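PDB 5EJJ: Ufm1-specific protease from Caenorhabditis elegans, which cleaves the ubiquitin-like modifier UFM-1 from target proteins as a thiol protease and is needed to bring certain odorant receptors to the cilia of olfactory neurons. Local coordinates for residues A[2-7]-A[91-96]; A[143-148]-A[278-283]; A[399-404]-A[451-456]. All coordinates share one frame; numbering follows the deposited sequence.

Contact 1: A[2-7]-A[91-96]; sequences ELWFID and GQFTLQ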
# COMPACT_ATOMS: atom_id res chain seq x y z
N GLU A 2 -32.17 0.89 -9.62
CA GLU A 2 -30.96 0.11 -9.84
C GLU A 2 -30.14 0.17 -8.55
O GLU A 2 -30.10 1.21 -7.89
CB GLU A 2 -30.18 0.70 -11.02
CG GLU A 2 -30.05 2.22 -10.93
CD GLU A 2 -29.27 2.84 -12.09
OE1 GLU A 2 -28.76 3.97 -11.91
OE2 GLU A 2 -29.18 2.23 -13.17
N LEU A 3 -29.51 -0.93 -8.18
CA LEU A 3 -28.76 -0.94 -6.93
C LEU A 3 -27.29 -0.61 -7.11
O LEU A 3 -26.58 -1.31 -7.82
CB LEU A 3 -28.84 -2.31 -6.26
CG LEU A 3 -30.21 -2.80 -5.85
CD1 LEU A 3 -30.03 -4.06 -5.01
CD2 LEU A 3 -30.95 -1.67 -5.11
N TRP A 4 -26.86 0.44 -6.43
CA TRP A 4 -25.46 0.74 -6.33
C TRP A 4 -25.00 0.37 -4.95
O TRP A 4 -25.77 0.40 -4.01
CB TRP A 4 -25.22 2.22 -6.58
CG TRP A 4 -25.24 2.51 -8.02
CD1 TRP A 4 -26.34 2.66 -8.80
CD2 TRP A 4 -24.11 2.66 -8.87
NE1 TRP A 4 -25.97 2.91 -10.09
CE2 TRP A 4 -24.61 2.92 -10.17
CE3 TRP A 4 -22.73 2.63 -8.66
CZ2 TRP A 4 -23.77 3.13 -11.26
CZ3 TRP A 4 -21.90 2.84 -9.75
CH2 TRP A 4 -22.42 3.09 -11.03
N PHE A 5 -23.73 0.01 -4.85
CA PHE A 5 -23.14 -0.35 -3.58
C PHE A 5 -21.98 0.57 -3.31
O PHE A 5 -21.27 0.98 -4.22
CB PHE A 5 -22.69 -1.80 -3.63
CG PHE A 5 -23.83 -2.75 -3.85
CD1 PHE A 5 -24.35 -2.94 -5.14
CD2 PHE A 5 -24.41 -3.43 -2.78
CE1 PHE A 5 -25.42 -3.81 -5.35
CE2 PHE A 5 -25.46 -4.30 -2.98
CZ PHE A 5 -25.98 -4.48 -4.27
N ILE A 6 -21.81 0.90 -2.04
CA ILE A 6 -20.75 1.81 -1.64
C ILE A 6 -20.24 1.45 -0.24
O ILE A 6 -20.96 0.86 0.58
CB ILE A 6 -21.27 3.25 -1.68
CG1 ILE A 6 -20.14 4.25 -1.51
CG2 ILE A 6 -22.38 3.44 -0.68
CD1 ILE A 6 -20.60 5.69 -1.64
N ASP A 7 -18.97 1.76 0.01
CA ASP A 7 -18.46 1.65 1.37
C ASP A 7 -18.49 3.04 1.99
O ASP A 7 -17.53 3.82 1.84
CB ASP A 7 -17.06 1.08 1.36
CG ASP A 7 -16.52 0.78 2.75
OD1 ASP A 7 -16.88 1.49 3.71
OD2 ASP A 7 -15.71 -0.17 2.87
N GLY A 91 -20.78 11.84 -14.11
CA GLY A 91 -21.05 10.46 -14.48
C GLY A 91 -22.55 10.26 -14.65
O GLY A 91 -23.16 10.99 -15.40
N GLN A 92 -23.14 9.31 -13.93
CA GLN A 92 -24.55 9.00 -14.12
C GLN A 92 -25.38 9.13 -12.83
O GLN A 92 -26.54 8.70 -12.78
CB GLN A 92 -24.71 7.62 -14.76
CG GLN A 92 -24.33 6.50 -13.84
CD GLN A 92 -23.40 5.49 -14.50
OE1 GLN A 92 -22.18 5.47 -14.24
NE2 GLN A 92 -23.97 4.62 -15.36
N PHE A 93 -24.80 9.73 -11.80
CA PHE A 93 -25.56 10.10 -10.59
C PHE A 93 -24.84 11.17 -9.77
O PHE A 93 -23.67 11.48 -10.02
CB PHE A 93 -25.86 8.89 -9.70
CG PHE A 93 -24.63 8.24 -9.14
CD1 PHE A 93 -24.00 8.76 -8.03
CD2 PHE A 93 -24.12 7.09 -9.73
CE1 PHE A 93 -22.87 8.17 -7.52
CE2 PHE A 93 -22.98 6.48 -9.23
CZ PHE A 93 -22.35 7.03 -8.12
N THR A 94 -25.55 11.72 -8.78
CA THR A 94 -24.91 12.59 -7.79
C THR A 94 -25.23 12.17 -6.36
O THR A 94 -26.40 11.99 -5.99
CB THR A 94 -25.25 14.08 -7.98
OG1 THR A 94 -24.91 14.48 -9.32
CG2 THR A 94 -24.45 14.91 -7.00
N LEU A 95 -24.20 11.98 -5.54
CA LEU A 95 -24.43 11.71 -4.13
C LEU A 95 -24.90 13.01 -3.47
O LEU A 95 -24.34 14.10 -3.73
CB LEU A 95 -23.17 11.19 -3.43
CG LEU A 95 -22.56 9.86 -3.87
CD1 LEU A 95 -21.33 9.58 -3.02
CD2 LEU A 95 -23.55 8.73 -3.75
N GLN A 96 -25.93 12.90 -2.64
CA GLN A 96 -26.35 14.05 -1.85
C GLN A 96 -25.79 13.92 -0.45
O GLN A 96 -25.94 12.88 0.19
CB GLN A 96 -27.87 14.16 -1.84
CG GLN A 96 -28.44 14.36 -3.24
CD GLN A 96 -27.89 15.60 -3.92
OE1 GLN A 96 -27.56 16.59 -3.27
NE2 GLN A 96 -27.77 15.54 -5.24
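Trp-4 and Phe-93 meet as an edge-to-face pair at the centre of this contact. From CB of Trp-4, CG is anti to the carbonyl carbon (chi1 -79°), which carries the flat group off strand 4-6 toward residues 91-96. Beyond CG, the five-membered ring puts NE1 near the carboxylate of Glu-2, where a weak hydrogen bond to OE1 spans 3.5 Å. The fused carbons CD2 and CE2 already lie under Phe-93. The rest of the six-membered ring gathers beneath one carbon: Phe-93 CE2 stands 3.8 Å from Trp-4 CZ3 and only slightly farther from the other five atoms. The two planes are inclined at 64°, with ring centroids 4.9 Å apart. The chain of Gln-92 crosses the indole at about a right angle beside CZ2 and CH2, where a polar residue can lie at the surface.

Residues 91-96 belong to the N-terminal MPN domain, and the opening strand packs with it. Strand 4-6 pairs in parallel with strand 117-119, and the backbone of Phe-5 also bonds to Lys-44 and Val-46, at strand 45-53; strand 94-97 lies at the far end of that mixed sheet, so side chains alone join residues 2-7 to 91-96. Phe-117 completes the aromatic cluster, its ring meeting both Trp-4 and Phe-93.

Two residues farther along each segment, Ile-6 and Leu-95 reach toward each other tip to tip, their CD1 atoms 4.2 Å apart. Ile-6 holds CG1 opposite its backbone N, stretching the chain across to Leu-95, and Phe-110 of helix 107-113 touches both of these aliphatic residues, which suit a buried setting.

Contact 2: A[143-148]-A[278-283]; sequences REQEDV and GIRAGR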
# COMPACT_ATOMS: atom_id res chain seq x y z
N ARG A 143 8.27 23.70 -28.07
CA ARG A 143 6.98 23.09 -28.33
C ARG A 143 6.80 21.84 -27.49
O ARG A 143 5.99 20.97 -27.84
CB ARG A 143 6.83 22.78 -29.82
CG ARG A 143 6.42 23.99 -30.64
CD ARG A 143 6.22 23.62 -32.08
NE ARG A 143 5.60 24.70 -32.83
CZ ARG A 143 4.32 24.73 -33.16
NH1 ARG A 143 3.52 23.73 -32.80
NH2 ARG A 143 3.83 25.76 -33.85
N GLU A 144 7.54 21.77 -26.39
CA GLU A 144 7.53 20.62 -25.48
C GLU A 144 6.12 20.27 -24.99
O GLU A 144 5.72 19.10 -24.96
CB GLU A 144 8.45 20.86 -24.28
CG GLU A 144 9.95 20.83 -24.58
CD GLU A 144 10.46 22.15 -25.14
OE1 GLU A 144 9.64 23.07 -25.37
OE2 GLU A 144 11.70 22.27 -25.34
N GLN A 145 5.37 21.30 -24.62
CA GLN A 145 4.03 21.09 -24.11
C GLN A 145 3.06 20.42 -25.08
O GLN A 145 2.37 19.49 -24.73
CB GLN A 145 3.45 22.41 -23.61
CG GLN A 145 2.01 22.32 -23.18
CD GLN A 145 1.64 23.37 -22.15
OE1 GLN A 145 0.51 23.39 -21.65
NE2 GLN A 145 2.59 24.25 -21.81
N GLU A 146 2.99 20.89 -26.32
CA GLU A 146 1.94 20.36 -27.16
C GLU A 146 2.29 19.05 -27.85
O GLU A 146 1.41 18.31 -28.33
CB GLU A 146 1.45 21.41 -28.16
CG GLU A 146 0.19 22.13 -27.65
CD GLU A 146 -0.82 21.18 -26.95
OE1 GLU A 146 -1.06 21.36 -25.73
OE2 GLU A 146 -1.37 20.27 -27.63
N ASP A 147 3.59 18.76 -27.88
CA ASP A 147 4.06 17.50 -28.43
C ASP A 147 3.82 16.37 -27.45
O ASP A 147 3.23 15.35 -27.82
CB ASP A 147 5.54 17.58 -28.79
CG ASP A 147 5.78 18.36 -30.05
OD1 ASP A 147 4.87 18.42 -30.91
OD2 ASP A 147 6.89 18.92 -30.17
N VAL A 148 4.26 16.57 -26.20
CA VAL A 148 4.01 15.58 -25.14
C VAL A 148 2.53 15.19 -25.06
O VAL A 148 2.20 14.01 -24.93
CB VAL A 148 4.54 16.03 -23.76
CG1 VAL A 148 3.46 15.98 -22.71
CG2 VAL A 148 5.67 15.14 -23.32
N GLY A 278 5.56 19.85 -14.79
CA GLY A 278 6.91 20.29 -14.48
C GLY A 278 7.48 21.28 -15.50
O GLY A 278 8.33 22.10 -15.18
N ILE A 279 7.00 21.19 -16.73
CA ILE A 279 7.39 22.13 -17.78
C ILE A 279 6.82 23.51 -17.48
O ILE A 279 7.57 24.49 -17.42
CB ILE A 279 6.91 21.64 -19.15
CG1 ILE A 279 7.81 20.55 -19.69
CG2 ILE A 279 6.84 22.78 -20.14
CD1 ILE A 279 7.29 19.99 -20.99
N ARG A 280 5.51 23.57 -17.27
CA ARG A 280 4.82 24.80 -16.90
C ARG A 280 5.36 25.41 -15.60
O ARG A 280 5.19 26.60 -15.33
CB ARG A 280 3.32 24.53 -16.70
CG ARG A 280 2.62 23.90 -17.88
CD ARG A 280 1.47 24.78 -18.27
NE ARG A 280 0.43 24.07 -19.01
CZ ARG A 280 -0.58 23.41 -18.44
NH1 ARG A 280 -0.68 23.37 -17.11
NH2 ARG A 280 -1.49 22.80 -19.21
N ALA A 281 6.00 24.59 -14.78
CA ALA A 281 6.54 25.09 -13.53
C ALA A 281 7.98 25.50 -13.76
O ALA A 281 8.67 25.92 -12.83
CB ALA A 281 6.45 24.02 -12.45
N GLY A 282 8.44 25.36 -15.00
CA GLY A 282 9.83 25.55 -15.35
C GLY A 282 10.76 24.73 -14.47
O GLY A 282 11.66 25.27 -13.85
N ARG A 283 10.50 23.43 -14.39
CA ARG A 283 11.44 22.51 -13.77
C ARG A 283 12.09 21.69 -14.88
O ARG A 283 12.87 20.77 -14.62
CB ARG A 283 10.74 21.60 -12.76
CG ARG A 283 10.18 22.33 -11.55
CD ARG A 283 9.60 21.37 -10.51
NE ARG A 283 8.15 21.45 -10.46
CZ ARG A 283 7.45 22.12 -9.54
NH1 ARG A 283 8.09 22.76 -8.56
NH2 ARG A 283 6.12 22.14 -9.60
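Gln-145 and Arg-280 form the polar half of this surface contact. The amide oxygen OE1 of Gln-145 lies at the edge of the guanidinium group, near its plane, and accepts a hydrogen bond from Arg-280 NE at 2.7 Å, with an N-H...O angle of 157°. A weak second bond from Arg-280 NH2 reaches the same oxygen, so two N-H groups share one acceptor. NE does not lie in the amide's own plane but is tilted 33° from it, and the two side chains cross at about a right angle. Gln-145 gets there by an extended chain, with CG anti to the backbone N; Arg-280 bends at chi2 to bring its tip across. A long neutral amide suits this place, offering an oxygen to a cation beside solvent.

The apolar half is Ile-279, whose CD1 rests 3.6 Å from CB of Glu-144, using only the methylene base of that acid. Val-285 touches both from a loop.

One turn along, Val-148 is buried against Met-272 and Val-276 of helix 253-280 and against Trp-137 of strand 127-139. On the other segment, Gly-282 takes positive phi, a shape glycine adopts most easily, and the backbone bond from Arg-283 N to Gly-278 O measures 2.7 Å. With the bond from Gly-282 N to Ile-279 O, this is the Schellman motif, which ends helix 253-280 where it packs beside the start of helix 144-156.

Contact 3: A[399-404]-A[451-456]; sequences RSFQTI and SFVLNE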
# COMPACT_ATOMS: atom_id res chain seq x y z
N ARG A 399 17.66 -9.90 14.95
CA ARG A 399 16.57 -10.16 14.03
C ARG A 399 15.37 -9.28 14.33
O ARG A 399 14.78 -8.70 13.41
CB ARG A 399 16.20 -11.65 14.08
CG ARG A 399 17.37 -12.57 13.70
CD ARG A 399 18.17 -11.94 12.57
NE ARG A 399 19.01 -12.89 11.85
CZ ARG A 399 19.47 -12.69 10.62
NH1 ARG A 399 19.15 -11.58 9.96
NH2 ARG A 399 20.22 -13.61 10.03
N SER A 400 15.00 -9.17 15.61
CA SER A 400 13.90 -8.31 16.01
C SER A 400 14.22 -6.86 15.71
O SER A 400 13.34 -6.06 15.40
CB SER A 400 13.58 -8.44 17.49
OG SER A 400 12.81 -9.60 17.70
N PHE A 401 15.50 -6.53 15.80
CA PHE A 401 15.95 -5.20 15.47
C PHE A 401 15.71 -4.97 13.99
O PHE A 401 15.25 -3.91 13.57
CB PHE A 401 17.42 -5.03 15.78
CG PHE A 401 18.00 -3.77 15.25
CD1 PHE A 401 17.82 -2.57 15.93
CD2 PHE A 401 18.69 -3.77 14.07
CE1 PHE A 401 18.34 -1.40 15.45
CE2 PHE A 401 19.22 -2.60 13.57
CZ PHE A 401 19.04 -1.40 14.27
N GLN A 402 16.04 -5.99 13.20
CA GLN A 402 15.88 -5.94 11.76
C GLN A 402 14.41 -5.81 11.34
O GLN A 402 14.06 -4.98 10.49
CB GLN A 402 16.56 -7.16 11.11
CG GLN A 402 18.08 -7.05 11.06
CD GLN A 402 18.72 -8.25 10.39
OE1 GLN A 402 18.17 -9.35 10.42
NE2 GLN A 402 19.89 -8.04 9.77
N THR A 403 13.56 -6.62 11.96
CA THR A 403 12.13 -6.45 11.78
C THR A 403 11.71 -5.01 12.07
O THR A 403 11.16 -4.35 11.21
CB THR A 403 11.33 -7.42 12.64
OG1 THR A 403 11.56 -8.76 12.20
CG2 THR A 403 9.84 -7.10 12.54
N ILE A 404 12.01 -4.50 13.25
CA ILE A 404 11.67 -3.11 13.55
C ILE A 404 12.22 -2.17 12.48
O ILE A 404 11.61 -1.15 12.17
CB ILE A 404 12.19 -2.69 14.95
CG1 ILE A 404 11.51 -3.53 16.03
CG2 ILE A 404 11.91 -1.21 15.23
CD1 ILE A 404 12.05 -3.26 17.38
N SER A 451 17.68 -0.25 21.46
CA SER A 451 17.18 1.11 21.56
C SER A 451 18.25 2.13 21.18
O SER A 451 17.95 3.23 20.72
CB SER A 451 16.68 1.38 22.97
OG SER A 451 16.55 2.77 23.21
N PHE A 452 19.51 1.73 21.36
CA PHE A 452 20.64 2.63 21.16
C PHE A 452 21.09 2.69 19.69
O PHE A 452 21.27 3.78 19.14
CB PHE A 452 21.80 2.20 22.08
CG PHE A 452 23.01 3.09 21.99
CD1 PHE A 452 23.05 4.32 22.65
CD2 PHE A 452 24.13 2.69 21.25
CE1 PHE A 452 24.17 5.14 22.57
CE2 PHE A 452 25.26 3.50 21.16
CZ PHE A 452 25.28 4.73 21.82
N VAL A 453 21.29 1.51 19.09
CA VAL A 453 21.60 1.38 17.66
C VAL A 453 20.57 2.14 16.80
O VAL A 453 20.91 2.92 15.93
CB VAL A 453 21.59 -0.11 17.23
CG1 VAL A 453 21.95 -0.26 15.77
CG2 VAL A 453 22.53 -0.92 18.10
N LEU A 454 19.30 1.87 17.09
CA LEU A 454 18.17 2.64 16.58
C LEU A 454 18.30 4.15 16.75
O LEU A 454 17.78 4.91 15.94
CB LEU A 454 16.91 2.18 17.32
CG LEU A 454 15.67 1.79 16.54
CD1 LEU A 454 16.05 1.11 15.24
CD2 LEU A 454 14.86 0.87 17.43
N ASN A 455 18.95 4.60 17.83
CA ASN A 455 19.03 6.04 18.10
C ASN A 455 20.12 6.77 17.31
O ASN A 455 20.05 7.99 17.13
CB ASN A 455 19.20 6.32 19.59
CG ASN A 455 19.07 7.81 19.93
OD1 ASN A 455 18.41 8.58 19.22
ND2 ASN A 455 19.71 8.23 21.02
N GLU A 456 21.12 6.04 16.84
CA GLU A 456 22.17 6.70 16.08
C GLU A 456 22.37 6.17 14.67
O GLU A 456 23.15 6.72 13.91
CB GLU A 456 23.49 6.74 16.86
CG GLU A 456 24.17 5.40 17.03
CD GLU A 456 25.37 5.51 17.95
OE1 GLU A 456 25.51 6.58 18.59
OE2 GLU A 456 26.16 4.54 18.03
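The Phe-401 ring is the flat group here, and both aliphatic partners approach it obliquely, squarely over neither face nor edge. Val-453 CG1 lies 3.5 Å from CZ, while Leu-454 CD1 is nearest to CE1, its side chain and that of Phe-401 running past each other in opposite directions. With CG anti to the backbone N (chi1 170°), the ring reaches from helix 396-409 into the seam with helix 447-457. Ile-424 of helix 421-425 touches both Phe-401 and Val-453, adding a third helix. Replacing Phe-401 by an alanine would probably open a gap between the helices and leave Val-453 and Leu-454 without their aromatic neighbour.

One turn on, Ile-404 CG2 meets Leu-454 CD2 at 4.2 Å, and Ile-404 also rests on Met-492 of strand 491-494. The branched aliphatic chains of Ile-404, Val-453 and Leu-454 suit a seam in which every touching residue is buried. The axes of the two helical segments approach to 11.1 Å, inclined at 38°, leaving room for the large ring. Helix 396-409 begins at Cys-396, the inferred active-site cysteine, an arrangement familiar from papain-like (clan CA) proteases, in which the nucleophile heads a central helix.

From the N terminus, contact 1 closes first, across 83 intervening residues, drawing the opening strand toward the outermost strand 94-97 of the N-terminal region's mixed sheet. Contact 2 then spans 129 residues, setting the start of helix 144-156 against the end of the long helix 253-280. Contact 3 closes a shorter loop of 46 residues between two helices of the C78 peptidase region. Each loop is complete before the next opens, so none nests or crosses. They are also separate in space: the centres of contacts 1 and 3 lie about 48 Å apart, on opposite sides of the chain's centre, and contact 2 is about 37 Å from contact 1, centre to centre.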